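Side-chain contacts in glutathione transferase (Leptospira interrogans serovar Lai, PDB 3UBK), which probably transfers glutathione to substrates as a glutathione S-transferase, pairing a thioredoxin-like N-terminal domain with an all-helical C-terminal domain: residues Thr97-Tyr102 against Lys134-Val139; Ser127-Gly132 against Asn176-Leu181. All coordinates share one frame; numbering follows the deposited sequence.

Contact 1: residues Thr97-Tyr102 against Lys134-Val139; sequences TIIETY and KALQRV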
loop_
_atom_site.group_PDB
_atom_site.type_symbol
_atom_site.label_atom_id
_atom_site.label_comp_id
_atom_site.label_asym_id
_atom_site.label_seq_id
_atom_site.Cartn_x
_atom_site.Cartn_y
_atom_site.Cartn_z
ATOM N N THR A 97 -4.499 -4.906 -1.858
ATOM C CA THR A 97 -3.236 -4.487 -2.463
ATOM C C THR A 97 -3.200 -4.746 -3.962
ATOM O O THR A 97 -2.803 -3.875 -4.739
ATOM C CB THR A 97 -2.032 -5.171 -1.782
ATOM O OG1 THR A 97 -1.946 -4.712 -0.427
ATOM C CG2 THR A 97 -0.739 -4.828 -2.496
ATOM N N ILE A 98 -3.612 -5.939 -4.373
ATOM C CA ILE A 98 -3.639 -6.255 -5.797
ATOM C C ILE A 98 -4.511 -5.260 -6.551
ATOM O O ILE A 98 -4.105 -4.721 -7.586
ATOM C CB ILE A 98 -4.155 -7.679 -6.060
ATOM C CG1 ILE A 98 -3.139 -8.712 -5.573
ATOM C CG2 ILE A 98 -4.456 -7.869 -7.554
ATOM C CD1 ILE A 98 -3.751 -10.098 -5.351
ATOM N N ILE A 99 -5.711 -5.007 -6.035
ATOM C CA ILE A 99 -6.608 -4.060 -6.690
ATOM C C ILE A 99 -6.010 -2.668 -6.805
ATOM O O ILE A 99 -6.085 -2.037 -7.862
ATOM C CB ILE A 99 -7.985 -3.969 -6.000
ATOM C CG1 ILE A 99 -8.748 -5.274 -6.205
ATOM C CG2 ILE A 99 -8.756 -2.763 -6.552
ATOM C CD1 ILE A 99 -9.940 -5.461 -5.279
ATOM N N GLU A 100 -5.396 -2.177 -5.736
ATOM C CA GLU A 100 -4.870 -0.816 -5.758
ATOM C C GLU A 100 -3.548 -0.669 -6.497
ATOM O O GLU A 100 -3.368 0.262 -7.290
ATOM C CB GLU A 100 -4.695 -0.273 -4.335
ATOM C CG GLU A 100 -5.967 0.187 -3.709
ATOM C CD GLU A 100 -5.733 0.915 -2.418
ATOM O OE1 GLU A 100 -4.585 0.947 -1.930
ATOM O OE2 GLU A 100 -6.704 1.458 -1.882
ATOM N N THR A 101 -2.613 -1.569 -6.215
ATOM C CA THR A 101 -1.241 -1.411 -6.699
ATOM C C THR A 101 -1.028 -1.958 -8.100
ATOM O O THR A 101 -0.296 -1.373 -8.892
ATOM C CB THR A 101 -0.218 -2.037 -5.724
ATOM O OG1 THR A 101 -0.420 -1.477 -4.422
ATOM C CG2 THR A 101 1.212 -1.729 -6.166
ATOM N N TYR A 102 -1.664 -3.064 -8.419
ATOM C CA TYR A 102 -1.447 -3.714 -9.680
ATOM C C TYR A 102 -2.571 -3.509 -10.681
ATOM O O TYR A 102 -2.445 -3.883 -11.814
ATOM C CB TYR A 102 -1.207 -5.196 -9.460
ATOM C CG TYR A 102 -0.204 -5.488 -8.392
ATOM C CD1 TYR A 102 1.007 -4.876 -8.376
ATOM C CD2 TYR A 102 -0.475 -6.386 -7.409
ATOM C CE1 TYR A 102 1.906 -5.146 -7.413
ATOM C CE2 TYR A 102 0.409 -6.660 -6.456
ATOM C CZ TYR A 102 1.592 -6.033 -6.445
ATOM O OH TYR A 102 2.474 -6.318 -5.464
ATOM N N LYS A 134 -5.911 -11.749 -13.682
ATOM C CA LYS A 134 -5.708 -13.185 -13.524
ATOM C C LYS A 134 -5.126 -13.519 -12.153
ATOM O O LYS A 134 -5.416 -14.573 -11.581
ATOM C CB LYS A 134 -4.805 -13.733 -14.642
ATOM C CG LYS A 134 -5.308 -13.413 -16.044
ATOM C CD LYS A 134 -4.528 -14.161 -17.112
ATOM C CE LYS A 134 -5.063 -13.844 -18.504
ATOM N NZ LYS A 134 -4.358 -14.620 -19.562
ATOM N N ALA A 135 -4.292 -12.628 -11.631
ATOM C CA ALA A 135 -3.804 -12.783 -10.261
ATOM C C ALA A 135 -4.968 -12.630 -9.285
ATOM O O ALA A 135 -5.189 -13.490 -8.436
ATOM C CB ALA A 135 -2.720 -11.753 -9.964
ATOM N N LEU A 136 -5.700 -11.527 -9.417
ATOM C CA LEU A 136 -6.882 -11.260 -8.583
ATOM C C LEU A 136 -7.854 -12.433 -8.608
ATOM O O LEU A 136 -8.316 -12.891 -7.566
ATOM C CB LEU A 136 -7.580 -9.970 -9.034
ATOM C CG LEU A 136 -8.772 -9.479 -8.196
ATOM C CD1 LEU A 136 -8.343 -9.219 -6.754
ATOM C CD2 LEU A 136 -9.389 -8.233 -8.817
ATOM N N GLN A 137 -8.146 -12.938 -9.800
ATOM C CA GLN A 137 -9.047 -14.079 -9.936
ATOM C C GLN A 137 -8.675 -15.206 -8.975
ATOM O O GLN A 137 -9.532 -15.943 -8.495
ATOM C CB GLN A 137 -9.059 -14.583 -11.390
ATOM C CG GLN A 137 -10.123 -15.631 -11.687
ATOM C CD GLN A 137 -11.531 -15.064 -11.631
ATOM O OE1 GLN A 137 -11.873 -14.150 -12.381
ATOM N NE2 GLN A 137 -12.351 -15.596 -10.729
ATOM N N ARG A 138 -7.391 -15.335 -8.672
ATOM C CA ARG A 138 -6.941 -16.433 -7.825
ATOM C C ARG A 138 -7.354 -16.315 -6.351
ATOM O O ARG A 138 -7.487 -17.330 -5.667
ATOM C CB ARG A 138 -5.417 -16.599 -7.924
ATOM C CG ARG A 138 -4.903 -17.089 -9.286
ATOM C CD ARG A 138 -3.385 -17.365 -9.237
ATOM N NE ARG A 138 -2.779 -17.295 -10.564
ATOM C CZ ARG A 138 -2.366 -18.354 -11.259
ATOM N NH1 ARG A 138 -2.471 -19.575 -10.748
ATOM N NH2 ARG A 138 -1.832 -18.186 -12.459
ATOM N N VAL A 139 -7.534 -15.094 -5.847
ATOM C CA VAL A 139 -7.808 -14.922 -4.410
ATOM C C VAL A 139 -9.245 -14.489 -4.057
ATOM O O VAL A 139 -9.650 -14.578 -2.891
ATOM C CB VAL A 139 -6.799 -13.957 -3.713
ATOM C CG1 VAL A 139 -5.454 -14.643 -3.453
ATOM C CG2 VAL A 139 -6.613 -12.699 -4.516
#
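L136 reaches from helix 119-139 across to two isoleucines of helix 86-111 and touches both with its CD1 methyl. Its CB faces the branch methyl of I98, with L136 CB to I98 CG2 at 4.0 Å, and CD1 lies against the same methyl. Farther out, the forked end of the leucine meets I99: both CD1 and CD2 lie 4.0 Å from I99 CG1, so the fork comes up against the middle of that side chain. With CG of L136 anti to the backbone N (chi1 -175°), the fork is carried over to I99 while CD1 stays against I98 CG2. The CB of I98 is directed at the partner helix, whereas that of I99 leaves at an angle and its side chain meets the leucine through CG1. I98 also works in a second direction, its CD1 lying 4.0 Å from CG2 of V139, one turn along from L136. I98 therefore sends its two branches to different residues, CG2 to the leucine and CD1 to the valine. The helix segments run nearly antiparallel, at 168°, and their axes are 10.1 Å apart. They join the first two long helices of the all-helical C-terminal domain of the glutathione transferase fold. I99 also packs on H161 and L162 of helix 153-169, and Y102 OH is hydrogen-bonded to E63 of the second subunit. Contact across the helix pair is made wholly by aliphatic carbons, which implies cohesion through burial and shape, while E100, Y102 and R138 have polar partners outside the pair.

Contact 2: residues Ser127-Gly132 against Asn176-Leu181; sequences STLVKG and NHPLDL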
loop_
_atom_site.group_PDB
_atom_site.type_symbol
_atom_site.label_atom_id
_atom_site.label_comp_id
_atom_site.label_asym_id
_atom_site.label_seq_id
_atom_site.Cartn_x
_atom_site.Cartn_y
_atom_site.Cartn_z
ATOM N N SER A 127 -1.825 -5.262 -21.124
ATOM C CA SER A 127 -1.302 -6.566 -20.730
ATOM C C SER A 127 -1.056 -6.601 -19.225
ATOM O O SER A 127 -1.254 -7.627 -18.579
ATOM C CB SER A 127 -0.013 -6.896 -21.490
ATOM O OG SER A 127 0.969 -5.897 -21.277
ATOM N N THR A 128 -0.612 -5.477 -18.676
ATOM C CA THR A 128 -0.404 -5.365 -17.233
ATOM C C THR A 128 -1.708 -5.617 -16.471
ATOM O O THR A 128 -1.725 -6.358 -15.490
ATOM C CB THR A 128 0.170 -3.991 -16.857
ATOM O OG1 THR A 128 1.468 -3.847 -17.440
ATOM C CG2 THR A 128 0.298 -3.849 -15.346
ATOM N N LEU A 129 -2.800 -5.014 -16.944
ATOM C CA LEU A 129 -4.109 -5.161 -16.307
ATOM C C LEU A 129 -4.616 -6.590 -16.397
ATOM O O LEU A 129 -5.152 -7.127 -15.430
ATOM C CB LEU A 129 -5.131 -4.206 -16.930
ATOM C CG LEU A 129 -4.848 -2.714 -16.764
ATOM C CD1 LEU A 129 -5.981 -1.898 -17.356
ATOM C CD2 LEU A 129 -4.644 -2.357 -15.299
ATOM N N VAL A 130 -4.448 -7.205 -17.565
ATOM C CA VAL A 130 -4.846 -8.596 -17.755
ATOM C C VAL A 130 -4.059 -9.499 -16.806
ATOM O O VAL A 130 -4.586 -10.471 -16.260
ATOM C CB VAL A 130 -4.630 -9.064 -19.227
ATOM C CG1 VAL A 130 -4.725 -10.569 -19.325
ATOM C CG2 VAL A 130 -5.653 -8.407 -20.155
ATOM N N LYS A 131 -2.785 -9.181 -16.617
ATOM C CA LYS A 131 -1.976 -9.902 -15.646
ATOM C C LYS A 131 -2.536 -9.729 -14.214
ATOM O O LYS A 131 -2.685 -10.700 -13.474
ATOM C CB LYS A 131 -0.533 -9.415 -15.716
ATOM C CG LYS A 131 0.431 -10.137 -14.801
ATOM C CD LYS A 131 1.821 -9.512 -14.915
ATOM C CE LYS A 131 2.821 -10.160 -13.973
ATOM N NZ LYS A 131 4.068 -9.345 -13.911
ATOM N N GLY A 132 -2.841 -8.491 -13.840
ATOM C CA GLY A 132 -3.384 -8.207 -12.504
ATOM C C GLY A 132 -4.705 -8.914 -12.251
ATOM O O GLY A 132 -4.952 -9.428 -11.157
ATOM N N ASN A 176 -12.218 -5.343 -25.544
ATOM C CA ASN A 176 -10.984 -5.730 -24.932
ATOM C C ASN A 176 -10.838 -5.553 -23.415
ATOM O O ASN A 176 -9.750 -5.700 -22.893
ATOM C CB ASN A 176 -9.906 -4.930 -25.619
ATOM C CG ASN A 176 -8.725 -5.731 -25.870
ATOM O OD1 ASN A 176 -8.783 -6.933 -25.756
ATOM N ND2 ASN A 176 -7.627 -5.097 -26.214
ATOM N N HIS A 177 -11.913 -5.212 -22.719
ATOM C CA HIS A 177 -11.805 -4.813 -21.324
ATOM C C HIS A 177 -11.302 -5.887 -20.413
ATOM O O HIS A 177 -11.919 -6.900 -20.227
ATOM C CB HIS A 177 -13.171 -4.375 -20.828
ATOM C CG HIS A 177 -13.127 -3.232 -19.872
ATOM N ND1 HIS A 177 -12.682 -3.365 -18.582
ATOM C CD2 HIS A 177 -13.480 -1.938 -20.016
ATOM C CE1 HIS A 177 -12.751 -2.200 -17.975
ATOM N NE2 HIS A 177 -13.230 -1.317 -18.823
ATOM N N PRO A 178 -10.201 -5.582 -19.773
ATOM C CA PRO A 178 -9.574 -6.465 -18.790
ATOM C C PRO A 178 -10.583 -6.959 -17.755
ATOM O O PRO A 178 -10.619 -8.146 -17.436
ATOM C CB PRO A 178 -8.536 -5.556 -18.123
ATOM C CG PRO A 178 -8.208 -4.533 -19.166
ATOM C CD PRO A 178 -9.497 -4.294 -19.900
ATOM N N LEU A 179 -11.404 -6.050 -17.238
ATOM C CA LEU A 179 -12.355 -6.411 -16.195
ATOM C C LEU A 179 -13.326 -7.505 -16.609
ATOM O O LEU A 179 -13.827 -8.249 -15.767
ATOM C CB LEU A 179 -13.115 -5.184 -15.698
ATOM C CG LEU A 179 -12.616 -4.724 -14.336
ATOM C CD1 LEU A 179 -13.440 -3.553 -13.838
ATOM C CD2 LEU A 179 -12.690 -5.892 -13.367
ATOM N N ASP A 180 -13.591 -7.603 -17.907
ATOM C CA ASP A 180 -14.475 -8.646 -18.407
ATOM C C ASP A 180 -13.899 -10.019 -18.086
ATOM O O ASP A 180 -14.612 -11.025 -18.088
ATOM C CB ASP A 180 -14.699 -8.476 -19.910
ATOM C CG ASP A 180 -15.408 -7.175 -20.246
ATOM O OD1 ASP A 180 -16.584 -7.019 -19.855
ATOM O OD2 ASP A 180 -14.791 -6.305 -20.896
ATOM N N LEU A 181 -12.604 -10.055 -17.790
ATOM C CA LEU A 181 -11.938 -11.307 -17.443
ATOM C C LEU A 181 -12.141 -11.710 -15.977
ATOM O O LEU A 181 -11.973 -12.879 -15.623
ATOM C CB LEU A 181 -10.446 -11.219 -17.779
ATOM C CG LEU A 181 -10.142 -10.983 -19.264
ATOM C CD1 LEU A 181 -8.713 -10.486 -19.469
ATOM C CD2 LEU A 181 -10.409 -12.252 -20.079
#
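P178 and L181 of 176-181 carry that segment's side of this contact, which lays the loop between helices 153-169 and 185-193 against helix 119-139 within the helical C-terminal domain of the glutathione transferase fold. At the start of the segment, the backbone carbonyl of N176 accepts a hydrogen bond from NE2 of H126, one turn before V130 on the same helix. H177 follows with its CB directed away from the helix. Its ND1 accepts the backbone N-H of L179 at 3.3 Å, with the nitrogen almost in the ring plane but the bond bent to 143°, which ties the imidazole to the local turn. P178 then turns its ring toward L129. The CG of P178 touches both CB of L129, at 3.8 Å, and CD1 of L129, at 3.9 Å, so the proline ring lies against the base of the leucine and one of its methyls. Here the backbones come near each other, the CA atoms of V130 and P178 being 5.3 Å apart. L179 points its CB the other way, and its side chain packs on D166 of helix 153-169 and on I133 of helix 119-139. From P178 to L181 the backbone angles are helical but a regular helix is not formed, and L181, one turn on from P178, again directs its CB at the helix. L181 is exposed, yet its CD1 meets both methyls of V130, at 3.8 Å from CG2 and 4.0 Å from CG1.

Helix 119-139 serves both contacts, whose centres lie about 11 Å apart. In contact 1 it packs against another long helix, with three of four touching residues buried. Contact 2 lies farther from the middle of the chain, about 18 Å against 13 Å between centres, and there the partner is a loop and the burial partial. Both approach the second subunit, contact 1 with more residues. Both rest on apolar carbons, but branched aliphatic chains make up contact 1, whereas contact 2 adds a proline ring. The two also touch directly: CG2 of I98 lies 4.0 Å from the backbone O of G132.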